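Local atomic coordinates of ribonucleoside-diphosphate reductase, alpha chain (Actinobacillus ureae ATCC 25976, PDB entry 6DQX), a protein that probably catalyses the reduction of ribonucleoside diphosphates to deoxyribonucleotides, as the catalytic alpha subunit of a class Id ribonucleotide reductase. Residues F85-S89 and P90-N94; A136-G139 and D140-P143; D365-Q368 and A369-N373; D534-Q537 and L538-A542. One frame throughout, in Å; residues are numbered along the deposited sequence.

Contact 1: residues F85-S89 and P90-N94; sequences FSLSS and PIWSN
The indole of Trp92 lays its pyrrole edge against the backbone at Leu87, with CD1 3.4 Å from Leu87 O and close to the CB of the same leucine. Water 1 lies in the ring plane at that edge. It accepts from Trp92 NE1 at 2.8 Å and from Leu87 N at 2.9 Å, so both N-H groups are satisfied by one oxygen and the rotation of the indole is tied to that backbone. Leu87 CB also meets Ile91 CG2, at 4.2 Å, which adds an apolar touch beside the indole. Ser88, right before the helix, is the N-cap residue. Its OG sits between its own backbone N and carbonyl carbon (chi1 72°), a rotation that turns it back over the first turn to accept from Ile91 N at 3.3 Å; Ile91 CG1 and CD1 close around the same oxygen. Ser88 O accepts from Trp92 N at 3.0 Å, in a nearly straight bond. One residue on, Ser89 O is gripped twice by Ser93, whose N and OG approach from opposite faces of the carbonyl plane, the OG bond being 3.0 Å. This capped strand-to-helix junction is held on one side by strand 288-296, which pairs antiparallel with 85-87, while Phe315 of helix 308-327 covers Leu87 and Ile91, and Phe76 and Met80 of helix 72-82 pack on Leu87.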
# COMPACT_ATOMS: atom_id res chain seq x y z
N PHE A 85 -28.74 -11.06 25.21
CA PHE A 85 -27.63 -10.30 24.58
C PHE A 85 -26.75 -11.17 23.73
O PHE A 85 -26.29 -12.21 24.18
CB PHE A 85 -26.63 -9.75 25.63
CG PHE A 85 -27.15 -8.69 26.53
CD1 PHE A 85 -28.33 -8.01 26.26
CD2 PHE A 85 -26.41 -8.34 27.65
CE1 PHE A 85 -28.77 -7.04 27.12
CE2 PHE A 85 -26.85 -7.35 28.51
CZ PHE A 85 -28.04 -6.70 28.25
N SER A 86 -26.40 -10.68 22.56
CA SER A 86 -25.29 -11.21 21.79
C SER A 86 -24.23 -10.11 21.77
O SER A 86 -24.55 -8.95 21.60
CB SER A 86 -25.76 -11.53 20.37
OG SER A 86 -24.69 -11.60 19.46
N LEU A 87 -22.96 -10.50 21.94
CA LEU A 87 -21.84 -9.56 21.89
C LEU A 87 -21.08 -9.79 20.61
O LEU A 87 -21.04 -10.92 20.09
CB LEU A 87 -20.90 -9.76 23.09
CG LEU A 87 -21.55 -9.85 24.46
CD1 LEU A 87 -20.48 -10.02 25.51
CD2 LEU A 87 -22.40 -8.62 24.75
N SER A 88 -20.48 -8.73 20.09
CA SER A 88 -19.76 -8.81 18.82
C SER A 88 -18.48 -9.63 18.99
O SER A 88 -17.94 -9.74 20.10
CB SER A 88 -19.38 -7.42 18.31
OG SER A 88 -18.34 -6.89 19.10
N SER A 89 -17.99 -10.17 17.88
CA SER A 89 -16.76 -10.96 17.94
C SER A 89 -15.54 -10.16 18.39
O SER A 89 -14.75 -10.69 19.15
CB SER A 89 -16.51 -11.76 16.65
OG SER A 89 -16.26 -10.94 15.56
N PRO A 90 -15.38 -8.87 17.97
CA PRO A 90 -14.29 -8.08 18.55
C PRO A 90 -14.38 -7.89 20.07
O PRO A 90 -13.36 -7.85 20.75
CB PRO A 90 -14.39 -6.74 17.82
CG PRO A 90 -15.04 -7.07 16.52
CD PRO A 90 -16.05 -8.12 16.89
N ILE A 91 -15.59 -7.78 20.62
CA ILE A 91 -15.78 -7.66 22.06
C ILE A 91 -15.41 -8.98 22.76
O ILE A 91 -14.65 -8.99 23.74
CB ILE A 91 -17.23 -7.19 22.38
CG1 ILE A 91 -17.37 -5.72 21.96
CG2 ILE A 91 -17.56 -7.41 23.85
CD1 ILE A 91 -18.79 -5.18 21.83
N TRP A 92 -15.93 -10.09 22.25
CA TRP A 92 -15.58 -11.43 22.77
C TRP A 92 -14.07 -11.61 22.74
O TRP A 92 -13.47 -12.11 23.70
CB TRP A 92 -16.20 -12.56 21.93
CG TRP A 92 -17.54 -13.01 22.36
CD1 TRP A 92 -18.74 -12.73 21.74
CD2 TRP A 92 -17.86 -13.83 23.49
NE1 TRP A 92 -19.77 -13.32 22.42
CE2 TRP A 92 -19.26 -14.00 23.50
CE3 TRP A 92 -17.10 -14.43 24.50
CZ2 TRP A 92 -19.92 -14.75 24.48
CZ3 TRP A 92 -17.75 -15.19 25.46
CH2 TRP A 92 -19.15 -15.34 25.45
N SER A 93 -13.47 -11.19 21.63
CA SER A 93 -12.01 -11.43 21.43
C SER A 93 -11.12 -10.54 22.29
O SER A 93 -10.11 -11.03 22.85
CB SER A 93 -11.63 -11.30 19.96
OG SER A 93 -12.26 -12.32 19.21
N ASN A 94 -11.46 -9.25 22.39
CA ASN A 94 -10.53 -8.22 22.82
C ASN A 94 -10.96 -7.35 23.98
O ASN A 94 -10.11 -6.67 24.55
CB ASN A 94 -10.20 -7.29 21.62
CG ASN A 94 -9.77 -8.06 20.37
OD1 ASN A 94 -10.14 -7.69 19.25
ND2 ASN A 94 -9.00 -9.15 20.55
O HOH W 1 -22.58 -13.38 22.19

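Contact 2: residues A136-G139 and D140-P143. With EDO (1,2-ethanediol), chain H.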
# COMPACT_ATOMS: atom_id res chain seq x y z
N ALA A 136 -13.89 2.33 2.66
CA ALA A 136 -13.55 3.69 2.29
C ALA A 136 -14.33 4.27 1.13
O ALA A 136 -14.83 3.55 0.23
CB ALA A 136 -12.02 3.79 2.02
N TYR A 137 -14.43 5.58 1.14
CA TYR A 137 -15.10 6.33 0.07
C TYR A 137 -14.08 6.86 -0.94
O TYR A 137 -13.20 7.63 -0.57
CB TYR A 137 -15.88 7.49 0.64
CG TYR A 137 -16.58 8.35 -0.39
CD1 TYR A 137 -17.58 7.83 -1.21
CD2 TYR A 137 -16.24 9.68 -0.56
CE1 TYR A 137 -18.23 8.63 -2.15
CE2 TYR A 137 -16.86 10.49 -1.51
CZ TYR A 137 -17.87 9.95 -2.30
OH TYR A 137 -18.52 10.73 -3.23
N PHE A 138 -14.29 6.49 -2.21
CA PHE A 138 -13.40 6.83 -3.36
C PHE A 138 -13.91 7.95 -4.24
O PHE A 138 -13.20 8.40 -5.17
CB PHE A 138 -13.18 5.57 -4.21
CG PHE A 138 -12.28 4.56 -3.58
CD1 PHE A 138 -12.71 3.77 -2.53
CD2 PHE A 138 -10.97 4.39 -4.04
CE1 PHE A 138 -11.91 2.83 -1.94
CE2 PHE A 138 -10.17 3.44 -3.45
CZ PHE A 138 -10.61 2.66 -2.40
N GLY A 139 -15.13 8.42 -3.99
CA GLY A 139 -15.82 9.28 -4.94
C GLY A 139 -15.31 10.70 -5.13
O GLY A 139 -15.72 11.38 -6.08
N ASP A 140 -14.46 11.18 -4.23
CA ASP A 140 -13.85 12.50 -4.41
C ASP A 140 -12.47 12.43 -5.07
O ASP A 140 -11.86 13.47 -5.31
CB ASP A 140 -13.83 13.28 -3.09
CG ASP A 140 -15.19 13.91 -2.75
OD1 ASP A 140 -16.06 14.02 -3.63
OD2 ASP A 140 -15.37 14.32 -1.60
N ILE A 141 -12.00 11.23 -5.39
CA ILE A 141 -10.80 11.06 -6.24
C ILE A 141 -11.16 11.48 -7.67
O ILE A 141 -12.14 11.01 -8.26
CB ILE A 141 -10.28 9.61 -6.21
CG1 ILE A 141 -9.85 9.22 -4.79
CG2 ILE A 141 -9.12 9.44 -7.18
CD1 ILE A 141 -9.60 7.74 -4.60
N ARG A 142 -10.34 12.34 -8.27
CA ARG A 142 -10.63 12.78 -9.63
C ARG A 142 -10.55 11.58 -10.59
O ARG A 142 -9.75 10.69 -10.35
CB ARG A 142 -9.68 13.89 -10.05
CG ARG A 142 -10.11 15.28 -9.61
CD ARG A 142 -9.05 16.33 -9.94
NE ARG A 142 -7.82 16.12 -9.17
CZ ARG A 142 -6.75 15.42 -9.55
NH1 ARG A 142 -5.72 15.32 -8.72
NH2 ARG A 142 -6.69 14.80 -10.73
N PRO A 143 -11.39 11.56 -11.63
CA PRO A 143 -11.48 10.41 -12.54
C PRO A 143 -10.31 10.28 -13.53
O PRO A 143 -9.53 11.22 -13.69
CB PRO A 143 -12.78 10.66 -13.29
CG PRO A 143 -12.96 12.12 -13.27
CD PRO A 143 -12.35 12.61 -11.99
C1 EDO H . -3.55 12.01 -7.45
O1 EDO H . -3.64 13.42 -7.68
C2 EDO H . -4.85 11.56 -6.80
O2 EDO H . -5.95 11.82 -7.69
O HOH W 2 -12.94 9.96 -2.06
O HOH W 3 -18.86 13.61 -2.91
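Asp140 starts the second segment close to the Tyr137 ring: its backbone N is 3.7 Å from Tyr137 CE2, and its carboxylate stands steeply to the ring, the two planes 79° apart. With Tyr137 CG anti to the backbone N (chi1 178°), the phenol lies alongside the turn, and Gly139 N sits over the centre of one ring face, 3.4 Å above the plane. The polar ends are joined through solvent, water 3 donating to Tyr137 OH and to Asp140 OD1, each at 2.9 Å. Each end has a partner beyond the turn as well, Asp186 for the tyrosine hydroxyl and Tyr109 for Asp140 OD2. Water 2 makes a second bridge, accepting from Asp140 N and donating to Tyr137 O at 2.8 Å. Ile141 follows, its N bonded to Phe138 O at 3.1 Å from well above the carbonyl plane. Its side chain runs beside that of Phe138, pointing the same way, with CD1 3.7 Å from Phe138 CD2. Arg142 turns away, bends at chi3 and makes a salt bridge to Asp112; its NH1 gives a weak bond to O1 of a 1,2-ethanediol, probably from the crystallisation liquor. Phe138 to Ile141 form a type I beta turn, which leads from strand 134-137, between its parallel neighbours 105-109 and 181-186, into the loop before helix 156-170, a strand-to-helix connection consistent with the alpha/beta barrel of ribonucleotide reductases.

Contact 3: residues D365-Q368 and A369-N373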
# COMPACT_ATOMS: atom_id res chain seq x y z
N ASP A 365 -44.27 -12.70 6.35
CA ASP A 365 -44.97 -11.74 5.50
C ASP A 365 -46.44 -11.67 5.94
O ASP A 365 -47.28 -12.35 5.37
CB ASP A 365 -44.89 -12.19 4.04
CG ASP A 365 -45.64 -11.27 3.07
OD1 ASP A 365 -45.97 -10.12 3.42
OD2 ASP A 365 -45.89 -11.72 1.92
N SER A 366 -46.72 -10.86 6.96
CA SER A 366 -48.09 -10.70 7.46
C SER A 366 -48.33 -9.35 8.11
O SER A 366 -47.40 -8.69 8.57
CB SER A 366 -48.43 -11.82 8.45
OG SER A 366 -47.72 -11.70 9.65
N PHE A 367 -49.60 -8.95 8.21
CA PHE A 367 -49.97 -7.76 8.95
C PHE A 367 -49.55 -7.85 10.41
O PHE A 367 -49.05 -6.87 10.96
CB PHE A 367 -51.49 -7.58 8.82
CG PHE A 367 -52.02 -6.36 9.51
CD1 PHE A 367 -51.96 -5.14 8.88
CD2 PHE A 367 -52.55 -6.45 10.78
CE1 PHE A 367 -52.45 -4.00 9.52
CE2 PHE A 367 -53.06 -5.33 11.41
CZ PHE A 367 -53.02 -4.11 10.77
N GLN A 368 -49.74 -9.00 11.05
CA GLN A 368 -49.35 -9.16 12.45
C GLN A 368 -47.83 -9.00 12.65
O GLN A 368 -47.39 -8.39 13.64
CB GLN A 368 -49.81 -10.49 13.04
CG GLN A 368 -51.31 -10.53 13.32
CD GLN A 368 -51.80 -11.92 13.73
OE1 GLN A 368 -51.05 -12.90 13.72
NE2 GLN A 368 -53.08 -11.99 14.13
N ALA A 369 -47.05 -9.51 11.70
CA ALA A 369 -45.57 -9.26 11.72
C ALA A 369 -45.25 -7.77 11.68
O ALA A 369 -44.43 -7.28 12.45
CB ALA A 369 -44.91 -9.95 10.55
N MET A 370 -45.94 -7.04 10.80
CA MET A 370 -45.75 -5.60 10.72
C MET A 370 -46.10 -4.90 12.03
O MET A 370 -45.40 -3.99 12.45
CB MET A 370 -46.54 -4.99 9.57
CG MET A 370 -46.09 -5.49 8.22
SD MET A 370 -46.72 -4.48 6.90
CE MET A 370 -45.63 -3.06 6.98
N GLN A 371 -47.17 -5.35 12.71
CA GLN A 371 -47.47 -4.80 14.04
C GLN A 371 -46.36 -5.00 15.05
O GLN A 371 -46.03 -4.09 15.81
CB GLN A 371 -48.76 -5.38 14.61
CG GLN A 371 -49.94 -5.06 13.74
CD GLN A 371 -51.22 -5.62 14.34
OE1 GLN A 371 -51.29 -6.81 14.66
NE2 GLN A 371 -52.22 -4.75 14.55
N LYS A 372 -45.83 -6.21 15.08
CA LYS A 372 -44.73 -6.54 15.99
C LYS A 372 -43.45 -5.77 15.65
O LYS A 372 -42.70 -5.34 16.55
CB LYS A 372 -44.45 -8.04 15.99
CG LYS A 372 -45.58 -8.93 16.55
CD LYS A 372 -45.85 -8.66 18.01
CE LYS A 372 -46.58 -9.84 18.65
NZ LYS A 372 -46.99 -9.46 20.01
N ASN A 373 -43.23 -5.58 14.35
CA ASN A 373 -42.02 -4.87 13.83
C ASN A 373 -42.05 -3.44 14.37
O ASN A 373 -41.08 -2.95 14.94
CB ASN A 373 -42.06 -4.89 12.30
CG ASN A 373 -40.74 -4.55 11.65
OD1 ASN A 373 -39.69 -4.92 12.13
ND2 ASN A 373 -40.81 -3.84 10.53
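Ser366 and Ala369 form the close-packed part of this helix start: Ser366 OG accepts from Ala369 N at 3.1 Å and lies 3.4 Å from Ala369 CB. The hydroxyl oxygen is held over the first turn by a chi1 of 69°, and it is also hydrogen-bonded to the carbonyl oxygen of Ala363, which helps to fix its rotation. Beside it, Ser366 O receives Met370 N at 3.1 Å, while Met370 CG lies 3.5 Å from the same oxygen. Ser366 is thus the N-cap of helix 367-395, a long helix within the barrel domain of this ribonucleotide reductase. On this inner side the buried Ala369 packs against Leu357 of helix 353-359 and Gln508 of helix 502-513, and Asn373 hydrogen-bonds to Gln511 and Arg512. The outer side is exposed in the molecule and has no hydrogen bond between its side chains, although Phe367 also touches a crystal neighbour. A chi1 of -179° turns Phe367 to the side of its own carbonyl and carries the ring outward from the helix, where CE2 meets Gln371 NE2 at 3.3 Å; ring and amide are turned 44° against each other. Gln368 reaches out from the same exposed surface, where its CG comes only within 4.0 Å of Gln371 OE1, the two amide planes nearly parallel.

Contact 4: residues D534-Q537 and L538-A542; sequences DLNQ and LYLTA
Gln537 O is gripped twice by Thr541, by the backbone N at 2.8 Å and by the hydroxyl OG1 at 2.9 Å. The two donors come from opposite faces of the carbonyl plane, the hydroxyl lying 38° out of it. OG1 gets there because it stands anti to the carbonyl carbon of Thr541 (chi1 -65°), which lays it back along the preceding turn. The amide of Gln537, on a chain bent at chi2, folds over the same hydroxyl and brings NE2 to 3.0 Å from OG1. These residues belong to helix 532-544, the connection of a beta-alpha-beta unit between the parallel strands 524-525 and 549-554. Toward the protein interior, Leu535 and Tyr539 run side by side in the same direction, with CD2 of the leucine 3.9 Å from CE2 of the tyrosine. Tyr539 CD2 also lies 3.3 Å from Leu535 O, the carbonyl that accepts the nearly straight bond from Tyr539 N. The tyrosine hydroxyl is bonded to Gln553 on strand 549-554, a direct tie from helix to strand. Next to this pair, Leu540 CD1 fits against the amide of Asn536, 3.5 Å from ND2, while Asn536 OD1 accepts from Trp233 of helix 227-243. Leu540 goes on to Leu219 and Met222 of helix 216-223, and Leu538 packs against Leu503 and Ile506 of helix 502-513.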
# COMPACT_ATOMS: atom_id res chain seq x y z
N ASP A 534 -38.35 -7.17 -13.00
CA ASP A 534 -38.88 -7.36 -11.65
C ASP A 534 -37.85 -6.97 -10.59
O ASP A 534 -38.23 -6.37 -9.59
CB ASP A 534 -39.35 -8.80 -11.41
CG ASP A 534 -40.55 -9.21 -12.29
OD1 ASP A 534 -41.28 -8.35 -12.82
OD2 ASP A 534 -40.76 -10.43 -12.43
N LEU A 535 -36.58 -7.31 -10.81
CA LEU A 535 -35.49 -6.83 -9.93
C LEU A 535 -35.40 -5.32 -9.95
O LEU A 535 -35.22 -4.69 -8.90
CB LEU A 535 -34.12 -7.41 -10.31
CG LEU A 535 -33.76 -8.79 -9.77
CD1 LEU A 535 -32.56 -9.35 -10.53
CD2 LEU A 535 -33.49 -8.73 -8.28
N ASN A 536 -35.48 -4.76 -11.15
CA ASN A 536 -35.46 -3.32 -11.34
C ASN A 536 -36.51 -2.66 -10.43
O ASN A 536 -36.16 -1.79 -9.61
CB ASN A 536 -35.72 -2.96 -12.82
CG ASN A 536 -35.69 -1.47 -13.08
OD1 ASN A 536 -34.71 -0.80 -12.77
ND2 ASN A 536 -36.78 -0.93 -13.62
N GLN A 537 -37.76 -3.10 -10.53
CA GLN A 537 -38.82 -2.50 -9.71
C GLN A 537 -38.57 -2.67 -8.21
O GLN A 537 -38.82 -1.74 -7.45
CB GLN A 537 -40.24 -3.00 -10.09
CG GLN A 537 -41.39 -2.23 -9.42
CD GLN A 537 -41.33 -0.71 -9.67
OE1 GLN A 537 -41.31 -0.26 -10.81
NE2 GLN A 537 -41.28 0.08 -8.58
N LEU A 538 -38.05 -3.83 -7.79
CA LEU A 538 -37.80 -4.06 -6.37
C LEU A 538 -36.79 -3.06 -5.82
O LEU A 538 -37.05 -2.45 -4.79
CB LEU A 538 -37.33 -5.49 -6.09
CG LEU A 538 -37.23 -5.88 -4.62
CD1 LEU A 538 -38.60 -5.89 -3.96
CD2 LEU A 538 -36.57 -7.24 -4.47
N TYR A 539 -35.64 -2.89 -6.49
CA TYR A 539 -34.65 -1.91 -6.05
C TYR A 539 -35.14 -0.46 -6.11
O TYR A 539 -34.86 0.35 -5.21
CB TYR A 539 -33.31 -2.07 -6.83
CG TYR A 539 -32.59 -3.37 -6.53
CD1 TYR A 539 -32.26 -3.73 -5.24
CD2 TYR A 539 -32.24 -4.25 -7.55
CE1 TYR A 539 -31.60 -4.91 -4.97
CE2 TYR A 539 -31.58 -5.44 -7.28
CZ TYR A 539 -31.27 -5.77 -5.98
OH TYR A 539 -30.61 -6.91 -5.67
N LEU A 540 -35.91 -0.12 -7.13
CA LEU A 540 -36.49 1.21 -7.22
C LEU A 540 -37.48 1.45 -6.06
O LEU A 540 -37.52 2.54 -5.47
CB LEU A 540 -37.18 1.41 -8.56
CG LEU A 540 -36.25 1.43 -9.78
CD1 LEU A 540 -37.08 1.49 -11.06
CD2 LEU A 540 -35.26 2.57 -9.70
N THR A 541 -38.27 0.44 -5.74
CA THR A 541 -39.17 0.50 -4.59
C THR A 541 -38.39 0.69 -3.29
O THR A 541 -38.78 1.51 -2.45
CB THR A 541 -40.05 -0.74 -4.53
OG1 THR A 541 -40.90 -0.72 -5.68
CG2 THR A 541 -40.89 -0.77 -3.26
N ALA A 542 -37.25 -0.01 -3.16
CA ALA A 542 -36.38 0.14 -1.99
C ALA A 542 -35.98 1.58 -1.78
O ALA A 542 -36.13 2.12 -0.67
CB ALA A 542 -35.14 -0.74 -2.11

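Overall arrangement
From the N terminus the four contacts follow in series; each is local, joining consecutive segments, and none encloses a longer loop, nests within or crosses another. Contact 1 joins strand 85-87 to helix 89-94, and contact 2 turns the chain off strand 134-137. Both strands belong to the same mixed sheet, although the centres of these contacts are 33 Å apart. Contact 3 starts helix 367-395, on the opposite side of the chain's centre from contact 2. Contact 4 lies within helix 532-544, which connects strands 524-525 and 549-554 of that sheet. Its nearest atoms are about 11 Å from contact 3, and helix 502-513 packs against both, linking these two helices.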